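PDB 6IST: lysin from Enterococcus phage IMEEF1, which probably cleaves the peptidoglycan of its enterococcal host through a calcium-binding CHAP-type peptidase domain. Local coordinates for residues Met168-Thr180 with Val215-Glu229. Numbering follows the deposited sequence.
Sequences MFIYYKRTKQGST and VTTYNHDNFGLKMME
Strands 169-174 and 215-219 run parallel, pairing Y172 with T217, K173 with Y218 and R174 with N219, in a mixed sheet where 169-174 also pairs antiparallel with 180-186. Y172 N donates to T216 O, Y218 N to Y172 O and R174 N to Y218 O, each at 2.9 Å. Y172 thus bonds to both neighbours of its partner T217, the parallel-sheet pattern. Near V215, water 1 links I170 O to T216 N. The helix that begins at F223 then folds back over the sheet face that carries Y171, K173 and Y218. N222 caps it, its OD1 accepting from L225 N.

On this face the Y171 and Y218 rings stand with their planes at 90°. Y171 CG lies between its backbone N and carbonyl carbon (chi1 68°), which turns the ring toward the helix. L225 CD1 meets Y171 CE1 at 3.6 Å. M228 CE lies over a face of both tyrosine rings, while M228 SD meets the F169 ring at its edge, 3.9 Å from CZ, a Met-aromatic contact. The F169 ring also stacks on an aromatic side chain of another protein chain, to which Y218 OH hydrogen-bonds, so this face joins a subunit interface.

On the other face V215 CG1 sits over the Y172 ring, 3.7 Å from its centroid, a CH-pi contact. Y46 OH hydrogen-bonds to N219 OD1.

The extended K173 chain passes L225 CD2 to reach the helix. K173 NZ forms a salt bridge with E229 OE1 at 2.9 Å; OE1 accepts through its syn lone pair, and water 2 joins it to Y171 OH.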
loop_
_atom_site.group_PDB
_atom_site.type_symbol
_atom_site.label_atom_id
_atom_site.label_comp_id
_atom_site.label_asym_id
_atom_site.label_seq_id
_atom_site.Cartn_x
_atom_site.Cartn_y
_atom_site.Cartn_z
ATOM N N MET C 168 0.751 -3.200 -4.478
ATOM C CA MET C 168 1.951 -2.488 -4.882
ATOM C C MET C 168 1.953 -1.212 -4.033
ATOM O O MET C 168 0.974 -0.476 -4.093
ATOM C CB MET C 168 1.825 -2.095 -6.350
ATOM C CG MET C 168 3.027 -2.207 -7.221
ATOM S SD MET C 168 2.597 -1.657 -8.903
ATOM C CE MET C 168 2.060 -3.226 -9.519
ATOM N N PHE C 169 3.003 -0.956 -3.251
ATOM C CA PHE C 169 3.123 0.283 -2.482
ATOM C C PHE C 169 4.575 0.455 -2.005
ATOM O O PHE C 169 5.377 -0.455 -2.161
ATOM C CB PHE C 169 2.194 0.301 -1.312
ATOM C CG PHE C 169 2.357 -0.852 -0.364
ATOM C CD1 PHE C 169 3.210 -0.746 0.678
ATOM C CD2 PHE C 169 1.588 -2.015 -0.512
ATOM C CE1 PHE C 169 3.328 -1.779 1.580
ATOM C CE2 PHE C 169 1.719 -3.093 0.379
ATOM C CZ PHE C 169 2.596 -2.940 1.438
ATOM N N ILE C 170 4.893 1.632 -1.460
ATOM C CA ILE C 170 6.218 1.905 -0.878
ATOM C C ILE C 170 6.032 2.124 0.566
ATOM O O ILE C 170 5.036 2.709 0.978
ATOM C CB ILE C 170 6.805 3.202 -1.504
ATOM C CG1 ILE C 170 7.303 2.916 -2.936
ATOM C CG2 ILE C 170 7.955 3.804 -0.661
ATOM C CD1 ILE C 170 7.668 4.108 -3.764
ATOM N N TYR C 171 7.030 1.743 1.349
ATOM C CA TYR C 171 7.079 2.018 2.762
ATOM C C TYR C 171 8.480 2.408 3.073
ATOM O O TYR C 171 9.419 2.110 2.291
ATOM C CB TYR C 171 6.564 0.884 3.664
ATOM C CG TYR C 171 7.408 -0.348 3.671
ATOM C CD1 TYR C 171 8.523 -0.443 4.513
ATOM C CD2 TYR C 171 7.129 -1.398 2.807
ATOM C CE1 TYR C 171 9.329 -1.554 4.482
ATOM C CE2 TYR C 171 7.918 -2.541 2.803
ATOM C CZ TYR C 171 9.011 -2.613 3.636
ATOM O OH TYR C 171 9.823 -3.773 3.557
ATOM N N TYR C 172 8.637 3.120 4.182
ATOM C CA TYR C 172 9.968 3.515 4.602
ATOM C C TYR C 172 10.293 2.780 5.824
ATOM O O TYR C 172 9.464 2.509 6.652
ATOM C CB TYR C 172 10.152 4.982 4.886
ATOM C CG TYR C 172 9.744 5.941 3.831
ATOM C CD1 TYR C 172 9.716 5.614 2.491
ATOM C CD2 TYR C 172 9.455 7.232 4.169
ATOM C CE1 TYR C 172 9.343 6.560 1.515
ATOM C CE2 TYR C 172 9.102 8.181 3.205
ATOM C CZ TYR C 172 9.070 7.855 1.890
ATOM O OH TYR C 172 8.697 8.826 0.950
ATOM N N LYS C 173 11.590 2.538 5.990
ATOM C CA LYS C 173 12.058 1.814 7.208
ATOM C C LYS C 173 13.193 2.629 7.856
ATOM O O LYS C 173 14.100 3.104 7.196
ATOM C CB LYS C 173 12.548 0.403 6.843
ATOM C CG LYS C 173 13.257 -0.389 7.942
ATOM C CD LYS C 173 13.878 -1.668 7.371
ATOM C CE LYS C 173 14.419 -2.535 8.527
ATOM N NZ LYS C 173 14.830 -3.902 8.104
ATOM N N ARG C 174 13.051 2.869 9.138
ATOM C CA ARG C 174 14.053 3.571 9.930
ATOM C C ARG C 174 14.920 2.481 10.524
ATOM O O ARG C 174 14.446 1.658 11.293
ATOM C CB ARG C 174 13.354 4.364 11.046
ATOM C CG ARG C 174 14.271 5.253 11.845
ATOM C CD ARG C 174 14.763 6.400 11.027
ATOM N NE ARG C 174 15.568 7.312 11.805
ATOM C CZ ARG C 174 16.300 8.296 11.287
ATOM N NH1 ARG C 174 16.363 8.488 9.959
ATOM N NH2 ARG C 174 16.997 9.092 12.109
ATOM N N THR C 175 16.167 2.448 10.127
ATOM C CA THR C 175 17.044 1.334 10.476
ATOM C C THR C 175 17.642 1.560 11.866
ATOM O O THR C 175 17.677 2.679 12.317
ATOM C CB THR C 175 18.181 1.190 9.468
ATOM O OG1 THR C 175 18.923 2.407 9.426
ATOM C CG2 THR C 175 17.622 0.897 8.073
ATOM N N LYS C 176 18.102 0.492 12.498
ATOM C CA LYS C 176 18.842 0.542 13.793
ATOM C C LYS C 176 19.916 1.602 13.780
ATOM O O LYS C 176 20.084 2.315 14.731
ATOM C CB LYS C 176 19.587 -0.777 14.059
ATOM C CG LYS C 176 18.965 -1.737 15.057
ATOM C CD LYS C 176 19.999 -2.539 15.872
ATOM C CE LYS C 176 21.273 -2.994 15.132
ATOM N NZ LYS C 176 21.084 -3.770 13.865
ATOM N N GLN C 177 20.668 1.674 12.692
ATOM C CA GLN C 177 21.752 2.637 12.585
ATOM C C GLN C 177 21.312 4.075 12.321
ATOM O O GLN C 177 22.157 4.957 12.189
ATOM C CB GLN C 177 22.760 2.181 11.526
ATOM C CG GLN C 177 22.205 2.083 10.111
ATOM C CD GLN C 177 21.678 0.686 9.725
ATOM O OE1 GLN C 177 21.326 -0.160 10.577
ATOM N NE2 GLN C 177 21.608 0.448 8.416
ATOM N N GLY C 178 20.013 4.341 12.210
ATOM C CA GLY C 178 19.530 5.711 12.060
ATOM C C GLY C 178 19.510 6.249 10.635
ATOM O O GLY C 178 19.748 7.435 10.398
ATOM N N SER C 179 19.200 5.384 9.678
ATOM C CA SER C 179 18.979 5.828 8.295
ATOM C C SER C 179 17.506 5.540 7.949
ATOM O O SER C 179 16.854 4.722 8.597
ATOM C CB SER C 179 19.893 5.086 7.325
ATOM O OG SER C 179 19.639 3.688 7.329
ATOM N N THR C 180 17.031 6.148 6.882
ATOM C CA THR C 180 15.715 5.817 6.374
ATOM C C THR C 180 15.804 5.224 4.950
ATOM O O THR C 180 16.237 5.884 4.029
ATOM C CB THR C 180 14.799 7.047 6.387
ATOM O OG1 THR C 180 14.776 7.619 7.716
ATOM C CG2 THR C 180 13.339 6.577 5.993
ATOM N N VAL C 215 2.198 6.303 2.297
ATOM C CA VAL C 215 3.605 6.267 2.723
ATOM C C VAL C 215 3.685 6.388 4.213
ATOM O O VAL C 215 3.229 7.368 4.802
ATOM C CB VAL C 215 4.393 7.410 2.075
ATOM C CG1 VAL C 215 5.799 7.487 2.641
ATOM C CG2 VAL C 215 4.489 7.202 0.586
ATOM N N THR C 216 4.244 5.370 4.843
ATOM C CA THR C 216 4.400 5.355 6.268
ATOM C C THR C 216 5.866 4.928 6.511
ATOM O O THR C 216 6.398 4.148 5.729
ATOM C CB THR C 216 3.423 4.297 6.873
ATOM O OG1 THR C 216 2.056 4.623 6.523
ATOM C CG2 THR C 216 3.493 4.215 8.351
ATOM N N THR C 217 6.384 5.327 7.645
ATOM C CA THR C 217 7.716 4.882 8.110
ATOM C C THR C 217 7.548 3.928 9.272
ATOM O O THR C 217 6.828 4.221 10.269
ATOM C CB THR C 217 8.504 6.087 8.592
ATOM O OG1 THR C 217 8.669 6.999 7.511
ATOM C CG2 THR C 217 9.881 5.734 9.073
ATOM N N TYR C 218 8.273 2.795 9.229
ATOM C CA TYR C 218 8.256 1.830 10.333
ATOM C C TYR C 218 9.617 1.777 10.978
ATOM O O TYR C 218 10.636 1.750 10.276
ATOM C CB TYR C 218 7.955 0.426 9.758
ATOM C CG TYR C 218 6.606 0.341 9.112
ATOM C CD1 TYR C 218 6.435 0.841 7.835
ATOM C CD2 TYR C 218 5.520 -0.131 9.799
ATOM C CE1 TYR C 218 5.173 0.777 7.211
ATOM C CE2 TYR C 218 4.264 -0.215 9.207
ATOM C CZ TYR C 218 4.084 0.258 7.931
ATOM O OH TYR C 218 2.802 0.188 7.364
ATOM N N ASN C 219 9.670 1.775 12.309
ATOM C CA ASN C 219 10.961 1.521 12.977
ATOM C C ASN C 219 11.306 0.064 12.778
ATOM O O ASN C 219 10.453 -0.762 12.634
ATOM C CB ASN C 219 10.907 1.811 14.491
ATOM C CG ASN C 219 10.696 3.272 14.774
ATOM O OD1 ASN C 219 11.436 4.136 14.269
ATOM N ND2 ASN C 219 9.657 3.575 15.549
ATOM N N HIS C 220 12.573 -0.233 12.713
ATOM C CA HIS C 220 12.985 -1.580 12.432
ATOM C C HIS C 220 12.407 -2.688 13.348
ATOM O O HIS C 220 12.285 -3.838 12.912
ATOM C CB HIS C 220 14.529 -1.636 12.477
ATOM C CG HIS C 220 15.082 -1.287 13.816
ATOM N ND1 HIS C 220 15.185 -2.210 14.837
ATOM C CD2 HIS C 220 15.450 -0.102 14.339
ATOM C CE1 HIS C 220 15.620 -1.610 15.925
ATOM N NE2 HIS C 220 15.810 -0.336 15.643
ATOM N N ASP C 221 12.047 -2.349 14.586
ATOM C CA ASP C 221 11.471 -3.279 15.556
ATOM C C ASP C 221 9.925 -3.287 15.596
ATOM O O ASP C 221 9.318 -4.013 16.365
ATOM C CB ASP C 221 12.000 -2.920 16.942
ATOM C CG ASP C 221 11.619 -1.499 17.360
ATOM O OD1 ASP C 221 11.858 -0.505 16.600
ATOM O OD2 ASP C 221 11.053 -1.370 18.456
ATOM N N ASN C 222 9.277 -2.500 14.750
ATOM C CA ASN C 222 7.814 -2.538 14.669
ATOM C C ASN C 222 7.270 -3.904 14.202
ATOM O O ASN C 222 7.713 -4.448 13.210
ATOM C CB ASN C 222 7.361 -1.498 13.680
ATOM C CG ASN C 222 5.894 -1.400 13.607
ATOM O OD1 ASN C 222 5.260 -1.948 12.696
ATOM N ND2 ASN C 222 5.312 -0.708 14.581
ATOM N N PHE C 223 6.240 -4.393 14.867
ATOM C CA PHE C 223 5.638 -5.658 14.526
ATOM C C PHE C 223 4.909 -5.654 13.188
ATOM O O PHE C 223 4.817 -6.676 12.556
ATOM C CB PHE C 223 4.671 -6.113 15.644
ATOM C CG PHE C 223 5.372 -6.619 16.899
ATOM C CD1 PHE C 223 4.667 -7.351 17.819
ATOM C CD2 PHE C 223 6.710 -6.363 17.154
ATOM C CE1 PHE C 223 5.278 -7.821 18.987
ATOM C CE2 PHE C 223 7.328 -6.834 18.309
ATOM C CZ PHE C 223 6.612 -7.568 19.219
ATOM N N GLY C 224 4.362 -4.526 12.780
ATOM C CA GLY C 224 3.792 -4.406 11.439
ATOM C C GLY C 224 4.850 -4.715 10.380
ATOM O O GLY C 224 4.617 -5.509 9.453
ATOM N N LEU C 225 5.988 -4.038 10.516
ATOM C CA LEU C 225 7.126 -4.264 9.653
ATOM C C LEU C 225 7.572 -5.711 9.759
ATOM O O LEU C 225 7.882 -6.333 8.742
ATOM C CB LEU C 225 8.284 -3.355 9.983
ATOM C CG LEU C 225 9.527 -3.501 9.127
ATOM C CD1 LEU C 225 9.153 -3.167 7.675
ATOM C CD2 LEU C 225 10.704 -2.676 9.595
ATOM N N LYS C 226 7.693 -6.228 10.966
ATOM C CA LYS C 226 8.117 -7.664 11.060
ATOM C C LYS C 226 7.209 -8.637 10.342
ATOM O O LYS C 226 7.699 -9.610 9.706
ATOM C CB LYS C 226 8.379 -8.094 12.508
ATOM C CG LYS C 226 9.478 -7.259 13.135
ATOM C CD LYS C 226 10.347 -7.987 14.126
ATOM C CE LYS C 226 11.494 -7.085 14.574
ATOM N NZ LYS C 226 12.453 -6.789 13.457
ATOM N N MET C 227 5.902 -8.364 10.363
ATOM C CA MET C 227 4.975 -9.223 9.647
ATOM C C MET C 227 5.181 -9.050 8.152
ATOM O O MET C 227 5.201 -10.031 7.365
ATOM C CB MET C 227 3.498 -8.897 10.036
ATOM C CG MET C 227 3.129 -9.403 11.451
ATOM S SD MET C 227 1.364 -9.237 11.939
ATOM C CE MET C 227 1.254 -7.504 12.028
ATOM N N MET C 228 5.286 -7.807 7.714
ATOM C CA MET C 228 5.518 -7.579 6.288
ATOM C C MET C 228 6.809 -8.256 5.864
ATOM O O MET C 228 6.846 -8.941 4.832
ATOM C CB MET C 228 5.563 -6.042 5.924
ATOM C CG MET C 228 4.174 -5.449 5.657
ATOM S SD MET C 228 4.186 -3.750 4.932
ATOM C CE MET C 228 5.032 -2.879 6.252
ATOM N N GLU C 229 7.842 -8.151 6.661
ATOM C CA GLU C 229 9.134 -8.685 6.218
ATOM C C GLU C 229 9.088 -10.219 6.198
ATOM O O GLU C 229 9.817 -10.849 5.418
ATOM C CB GLU C 229 10.294 -8.186 7.093
ATOM C CG GLU C 229 10.523 -6.677 6.926
ATOM C CD GLU C 229 11.718 -6.154 7.700
ATOM O OE1 GLU C 229 12.412 -5.221 7.206
ATOM O OE2 GLU C 229 11.988 -6.689 8.797
HETATM O O HOH W 1 3.620 2.862 3.255
HETATM O O HOH W 2 12.176 -4.170 4.751
HETATM O O HOH W 3 13.133 -5.191 10.665
#